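Local coordinates for putative phosphosugar isomerase (Clostridium difficile, PDB 3G68), which probably isomerises or otherwise acts on a phosphosugar, as a double-SIS-domain protein related to the isomerase part of glucosamine-6-phosphate synthase, at residues B[203-208]-B[259-264]; B[211-216]-B[228-233]. All blocks are in the same frame, centred on the assembly; numbering follows the deposited sequence. Where two conformers were deposited one is given.

Contact 1 (B[203-208]-B[259-264])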
loop_
_atom_site.group_PDB
_atom_site.type_symbol
_atom_site.label_atom_id
_atom_site.label_comp_id
_atom_site.label_asym_id
_atom_site.label_seq_id
_atom_site.Cartn_x
_atom_site.Cartn_y
_atom_site.Cartn_z
ATOM N N GLU B 203 -37.615 -31.260 24.989
ATOM C CA GLU B 203 -38.688 -32.165 25.434
ATOM C C GLU B 203 -38.173 -33.200 26.452
ATOM O O GLU B 203 -38.725 -33.305 27.549
ATOM C CB GLU B 203 -39.351 -32.868 24.252
ATOM C CG GLU B 203 -40.462 -33.906 24.646
ATOM C CD GLU B 203 -41.152 -34.558 23.484
ATOM O OE1 GLU B 203 -40.661 -34.393 22.350
ATOM O OE2 GLU B 203 -42.186 -35.271 23.690
ATOM N N LYS B 204 -37.151 -33.970 26.081
ATOM C CA LYS B 204 -36.577 -34.949 27.026
ATOM C C LYS B 204 -36.077 -34.276 28.308
ATOM O O LYS B 204 -36.262 -34.819 29.412
ATOM C CB LYS B 204 -35.460 -35.776 26.387
ATOM C CG LYS B 204 -35.940 -36.823 25.395
ATOM C CD LYS B 204 -34.794 -37.713 24.971
ATOM C CE LYS B 204 -35.307 -38.938 24.198
ATOM N NZ LYS B 204 -35.920 -38.487 22.958
ATOM N N LEU B 205 -35.434 -33.103 28.208
ATOM C CA LEU B 205 -34.927 -32.445 29.414
ATOM C C LEU B 205 -36.038 -31.986 30.373
ATOM O O LEU B 205 -35.909 -32.159 31.578
ATOM C CB LEU B 205 -33.969 -31.292 29.085
ATOM C CG LEU B 205 -32.698 -31.708 28.330
ATOM C CD1 LEU B 205 -31.901 -30.493 27.845
ATOM C CD2 LEU B 205 -31.792 -32.626 29.144
ATOM N N VAL B 206 -37.106 -31.391 29.833
ATOM C CA VAL B 206 -38.282 -30.962 30.609
ATOM C C VAL B 206 -38.930 -32.154 31.299
ATOM O O VAL B 206 -39.399 -32.019 32.419
ATOM C CB VAL B 206 -39.310 -30.162 29.716
ATOM C CG1 VAL B 206 -40.689 -30.008 30.349
ATOM C CG2 VAL B 206 -38.738 -28.803 29.353
ATOM N N ASN B 207 -38.931 -33.314 30.647
ATOM C CA ASN B 207 -39.535 -34.526 31.205
ATOM C C ASN B 207 -38.670 -35.319 32.185
ATOM O O ASN B 207 -39.133 -36.351 32.661
ATOM C CB ASN B 207 -39.930 -35.490 30.073
ATOM C CG ASN B 207 -41.095 -34.991 29.265
ATOM O OD1 ASN B 207 -41.868 -34.162 29.739
ATOM N ND2 ASN B 207 -41.251 -35.519 28.033
ATOM N N SER B 208 -37.458 -34.858 32.462
ATOM C CA SER B 208 -36.505 -35.538 33.371
ATOM C C SER B 208 -37.186 -35.964 34.676
ATOM O O SER B 208 -37.871 -35.178 35.313
ATOM C CB SER B 208 -35.304 -34.661 33.725
ATOM O OG SER B 208 -34.582 -34.186 32.608
ATOM N N THR B 259 -32.399 -40.782 33.107
ATOM C CA THR B 259 -31.647 -39.848 32.283
ATOM C C THR B 259 -30.191 -39.953 32.714
ATOM O O THR B 259 -29.884 -39.916 33.935
ATOM C CB THR B 259 -32.149 -38.432 32.429
ATOM O OG1 THR B 259 -33.511 -38.360 31.969
ATOM C CG2 THR B 259 -31.269 -37.460 31.592
ATOM N N ILE B 260 -29.299 -40.031 31.727
ATOM C CA ILE B 260 -27.846 -40.128 31.986
ATOM C C ILE B 260 -27.078 -39.162 31.105
ATOM O O ILE B 260 -27.296 -39.083 29.891
ATOM C CB ILE B 260 -27.206 -41.542 31.773
ATOM C CG1 ILE B 260 -28.001 -42.640 32.467
ATOM C CG2 ILE B 260 -25.767 -41.562 32.315
ATOM C CD1 ILE B 260 -29.186 -43.059 31.708
ATOM N N PHE B 261 -26.191 -38.393 31.756
ATOM C CA PHE B 261 -25.283 -37.458 31.097
ATOM C C PHE B 261 -23.900 -38.075 31.238
ATOM O O PHE B 261 -23.492 -38.409 32.369
ATOM C CB PHE B 261 -25.288 -36.083 31.735
ATOM C CG PHE B 261 -26.542 -35.353 31.514
ATOM C CD1 PHE B 261 -26.767 -34.713 30.297
ATOM C CD2 PHE B 261 -27.532 -35.332 32.476
ATOM C CE1 PHE B 261 -27.940 -34.047 30.046
ATOM C CE2 PHE B 261 -28.733 -34.636 32.243
ATOM C CZ PHE B 261 -28.933 -33.992 31.027
ATOM N N ILE B 262 -23.223 -38.275 30.106
ATOM C CA ILE B 262 -21.851 -38.796 30.094
ATOM C C ILE B 262 -20.910 -37.652 29.690
ATOM O O ILE B 262 -21.019 -37.093 28.599
ATOM C CB ILE B 262 -21.691 -40.030 29.178
ATOM C CG1 ILE B 262 -22.627 -41.161 29.693
ATOM C CG2 ILE B 262 -20.228 -40.516 29.192
ATOM C CD1 ILE B 262 -22.486 -42.534 29.009
ATOM N N LEU B 263 -20.017 -37.299 30.609
ATOM C CA LEU B 263 -19.010 -36.254 30.400
ATOM C C LEU B 263 -17.778 -37.020 29.920
ATOM O O LEU B 263 -17.068 -37.623 30.715
ATOM C CB LEU B 263 -18.760 -35.520 31.716
ATOM C CG LEU B 263 -19.987 -34.868 32.374
ATOM C CD1 LEU B 263 -19.542 -34.099 33.659
ATOM C CD2 LEU B 263 -20.663 -33.941 31.391
ATOM N N ASP B 264 -17.592 -37.046 28.607
ATOM C CA ASP B 264 -16.565 -37.854 27.957
ATOM C C ASP B 264 -15.292 -37.042 27.678
ATOM O O ASP B 264 -15.213 -36.269 26.717
ATOM C CB ASP B 264 -17.133 -38.485 26.679
ATOM C CG ASP B 264 -16.091 -39.294 25.901
ATOM O OD1 ASP B 264 -15.058 -39.692 26.486
ATOM O OD2 ASP B 264 -16.313 -39.515 24.696
HETATM O O HOH W 1 -34.112 -36.162 30.538
#
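In the second of the two parallel sheets of this double-SIS protein, strand 258-264 meets the end of the short helix 202-206, where Leu205 touches Phe261 and a water joins Ser208 to Thr259. Leu205 sends its CD2 methyl to the rim of the Phe261 ring, 3.7 Å from CZ and close to the ring plane, so the methyl abuts the edge. The ring of Phe286 on strand 284-289 meets that of Phe261 at about 25° between planes. A chi1 of -70° sets CG of Phe261 beside its backbone N and anti to the carbonyl carbon, and the ring's far end then extends to the helix. The polar half is indirect. Water 1 gives hydrogen bonds to Lys204 O and to Ser208 OG (2.9 Å), and also bonds Thr259 OG1 at 2.7 Å. Ser208 OG in turn donates to Leu205 O over 2.6 Å, tilted 26° from the carbonyl plane, on the same face as Ser208 N. Serine suits this turn because its hydroxyl donates to Leu205 O while accepting from the water. Helix 202-206 leads through this turn into strand 210-215, neighbour of 258-264 in the helix-flanked parallel five-stranded sheet of a SIS-type alpha/beta fold.

Contact 2 (B[211-216]-B[228-233])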
loop_
_atom_site.group_PDB
_atom_site.type_symbol
_atom_site.label_atom_id
_atom_site.label_comp_id
_atom_site.label_asym_id
_atom_site.label_seq_id
_atom_site.Cartn_x
_atom_site.Cartn_y
_atom_site.Cartn_z
ATOM N N ILE B 211 -31.862 -38.335 37.257
ATOM C CA ILE B 211 -30.650 -38.188 36.468
ATOM C C ILE B 211 -29.415 -38.748 37.160
ATOM O O ILE B 211 -29.277 -38.669 38.375
ATOM C CB ILE B 211 -30.377 -36.674 36.201
ATOM C CG1 ILE B 211 -31.551 -35.998 35.479
ATOM C CG2 ILE B 211 -29.082 -36.486 35.370
ATOM C CD1 ILE B 211 -31.500 -34.466 35.460
ATOM N N ARG B 212 -28.502 -39.291 36.369
ATOM C CA ARG B 212 -27.196 -39.696 36.840
ATOM C C ARG B 212 -26.168 -39.104 35.864
ATOM O O ARG B 212 -26.437 -39.011 34.682
ATOM C CB ARG B 212 -27.073 -41.224 36.939
ATOM C CG ARG B 212 -27.914 -41.770 38.059
ATOM C CD ARG B 212 -27.627 -43.242 38.258
ATOM N NE ARG B 212 -28.456 -43.783 39.319
ATOM C CZ ARG B 212 -29.686 -44.226 39.153
ATOM N NH1 ARG B 212 -30.265 -44.255 37.948
ATOM N NH2 ARG B 212 -30.358 -44.677 40.209
ATOM N N ILE B 213 -25.054 -38.609 36.374
ATOM C CA ILE B 213 -23.974 -38.060 35.537
ATOM C C ILE B 213 -22.794 -39.011 35.733
ATOM O O ILE B 213 -22.493 -39.396 36.869
ATOM C CB ILE B 213 -23.558 -36.630 35.943
ATOM C CG1 ILE B 213 -24.766 -35.704 35.941
ATOM C CG2 ILE B 213 -22.465 -36.090 34.985
ATOM C CD1 ILE B 213 -24.442 -34.292 36.486
ATOM N N ILE B 214 -22.160 -39.420 34.630
ATOM C CA ILE B 214 -20.983 -40.287 34.683
ATOM C C ILE B 214 -19.818 -39.484 34.104
ATOM O O ILE B 214 -19.905 -39.014 32.950
ATOM C CB ILE B 214 -21.169 -41.581 33.873
ATOM C CG1 ILE B 214 -22.461 -42.295 34.278
ATOM C CG2 ILE B 214 -19.941 -42.488 34.011
ATOM C CD1 ILE B 214 -22.731 -43.532 33.485
ATOM N N GLY B 215 -18.774 -39.280 34.915
ATOM C CA GLY B 215 -17.585 -38.507 34.517
ATOM C C GLY B 215 -16.285 -39.291 34.642
ATOM O O GLY B 215 -16.247 -40.373 35.225
ATOM N N HIS B 216 -15.220 -38.733 34.070
ATOM C CA HIS B 216 -13.878 -39.265 34.230
ATOM C C HIS B 216 -13.316 -38.757 35.575
ATOM O O HIS B 216 -13.721 -37.692 36.041
ATOM C CB HIS B 216 -12.975 -38.793 33.075
ATOM C CG HIS B 216 -11.599 -39.393 33.100
ATOM N ND1 HIS B 216 -10.557 -38.813 33.780
ATOM C CD2 HIS B 216 -11.106 -40.528 32.554
ATOM C CE1 HIS B 216 -9.471 -39.551 33.634
ATOM N NE2 HIS B 216 -9.777 -40.598 32.895
ATOM N N LEU B 228 -25.173 -31.929 42.043
ATOM C CA LEU B 228 -25.820 -31.133 43.119
ATOM C C LEU B 228 -26.635 -29.970 42.540
ATOM O O LEU B 228 -27.743 -29.723 42.994
ATOM C CB LEU B 228 -24.791 -30.576 44.119
ATOM C CG LEU B 228 -25.266 -29.654 45.241
ATOM C CD1 LEU B 228 -26.342 -30.360 46.136
ATOM C CD2 LEU B 228 -24.062 -29.102 46.095
ATOM N N LYS B 229 -26.101 -29.262 41.545
ATOM C CA LYS B 229 -26.837 -28.097 40.996
ATOM C C LYS B 229 -28.105 -28.524 40.258
ATOM O O LYS B 229 -29.138 -27.867 40.379
ATOM C CB LYS B 229 -25.942 -27.198 40.139
ATOM C CG LYS B 229 -24.901 -26.428 40.980
ATOM C CD LYS B 229 -25.556 -25.346 41.842
ATOM C CE LYS B 229 -24.849 -25.106 43.169
ATOM N NZ LYS B 229 -23.561 -24.463 43.032
ATOM N N LEU B 230 -28.041 -29.643 39.548
ATOM C CA LEU B 230 -29.260 -30.196 38.912
ATOM C C LEU B 230 -30.267 -30.592 40.011
ATOM O O LEU B 230 -31.465 -30.349 39.878
ATOM C CB LEU B 230 -28.945 -31.417 38.047
ATOM C CG LEU B 230 -28.351 -31.217 36.638
ATOM C CD1 LEU B 230 -27.886 -32.555 36.041
ATOM C CD2 LEU B 230 -29.365 -30.541 35.729
ATOM N N LEU B 231 -29.795 -31.255 41.060
ATOM C CA LEU B 231 -30.678 -31.651 42.160
ATOM C C LEU B 231 -31.395 -30.445 42.742
ATOM O O LEU B 231 -32.611 -30.472 42.950
ATOM C CB LEU B 231 -29.905 -32.338 43.294
ATOM C CG LEU B 231 -30.699 -32.857 44.513
ATOM C CD1 LEU B 231 -29.911 -34.008 45.184
ATOM C CD2 LEU B 231 -31.054 -31.747 45.544
ATOM N N GLU B 232 -30.637 -29.398 43.011
ATOM C CA GLU B 232 -31.198 -28.183 43.640
ATOM C C GLU B 232 -32.200 -27.445 42.763
ATOM O O GLU B 232 -33.106 -26.805 43.278
ATOM C CB GLU B 232 -30.063 -27.237 44.011
ATOM C CG GLU B 232 -29.161 -27.758 45.131
ATOM C CD GLU B 232 -27.921 -26.875 45.395
ATOM O OE1 GLU B 232 -27.516 -26.063 44.533
ATOM O OE2 GLU B 232 -27.336 -27.031 46.485
ATOM N N THR B 233 -32.068 -27.564 41.445
ATOM C CA THR B 233 -32.901 -26.790 40.510
ATOM C C THR B 233 -33.991 -27.608 39.820
ATOM O O THR B 233 -35.113 -27.128 39.622
ATOM C CB THR B 233 -32.001 -26.088 39.471
ATOM O OG1 THR B 233 -31.213 -27.049 38.739
ATOM C CG2 THR B 233 -31.072 -25.094 40.171
#
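Leu230 of helix 220-234 packs its CD1 methyl on Ile211 and Ile213 of strand 210-215. CB leaves the backbone pointing toward the strand. The chi1 of -79° places CG beside the backbone N, anti to the carbonyl carbon, and from this branch point the CD1 methyl makes the contact with both isoleucines. Leu230 CD1 lies 3.9 Å from Ile213 CD1 and 4.1 Å from Ile211 CD1, with Ile211 CG2 slightly farther at 4.2 Å. CD2, the other branch, has neither isoleucine within that range. The leucine crosses Ile211 at about a right angle and Ile213 more obliquely. Two residues apart on the strand, the isoleucines project from the same face, and their beta-branching suits extended chain. Around this patch Leu230 also touches Ile318 and Cys322 of helix 316-324, while Ile213 packs on Ala226 and Ala227, whose small side chains probably allow the helix to sit close to the sheet. One turn on, Thr233 OG1 donates to Lys229 O over 2.8 Å, returning its hydroxyl to its own helix. No hydrogen bond links the two segments; methyl packing and the exclusion of water hold them, which implies a hydrophobic contact with little directional demand.

Overall arrangement
Both contacts are buried and reach the same parallel sheet, through strands 258-264 and 210-215, which are neighbours in it. Probable backbone hydrogen bonds join them, Thr259 O to Arg212 N at 2.9 Å and Phe261 O to Ile214 N at 2.8 Å, and Phe261 CD2 packs on Ile211 CG2 at 3.5 Å. Contact 2, about 12 Å from the chain's centre, belongs to the beta-alpha-beta unit of strand 210-215, helix 220-234 and strand 238-242 and is wholly aliphatic across its segments. Contact 1 lies farther out, about 20 Å from that centre, where the chain turns from helix 202-206 into strand 210-215; there an aromatic edge is combined with a water-mediated polar link.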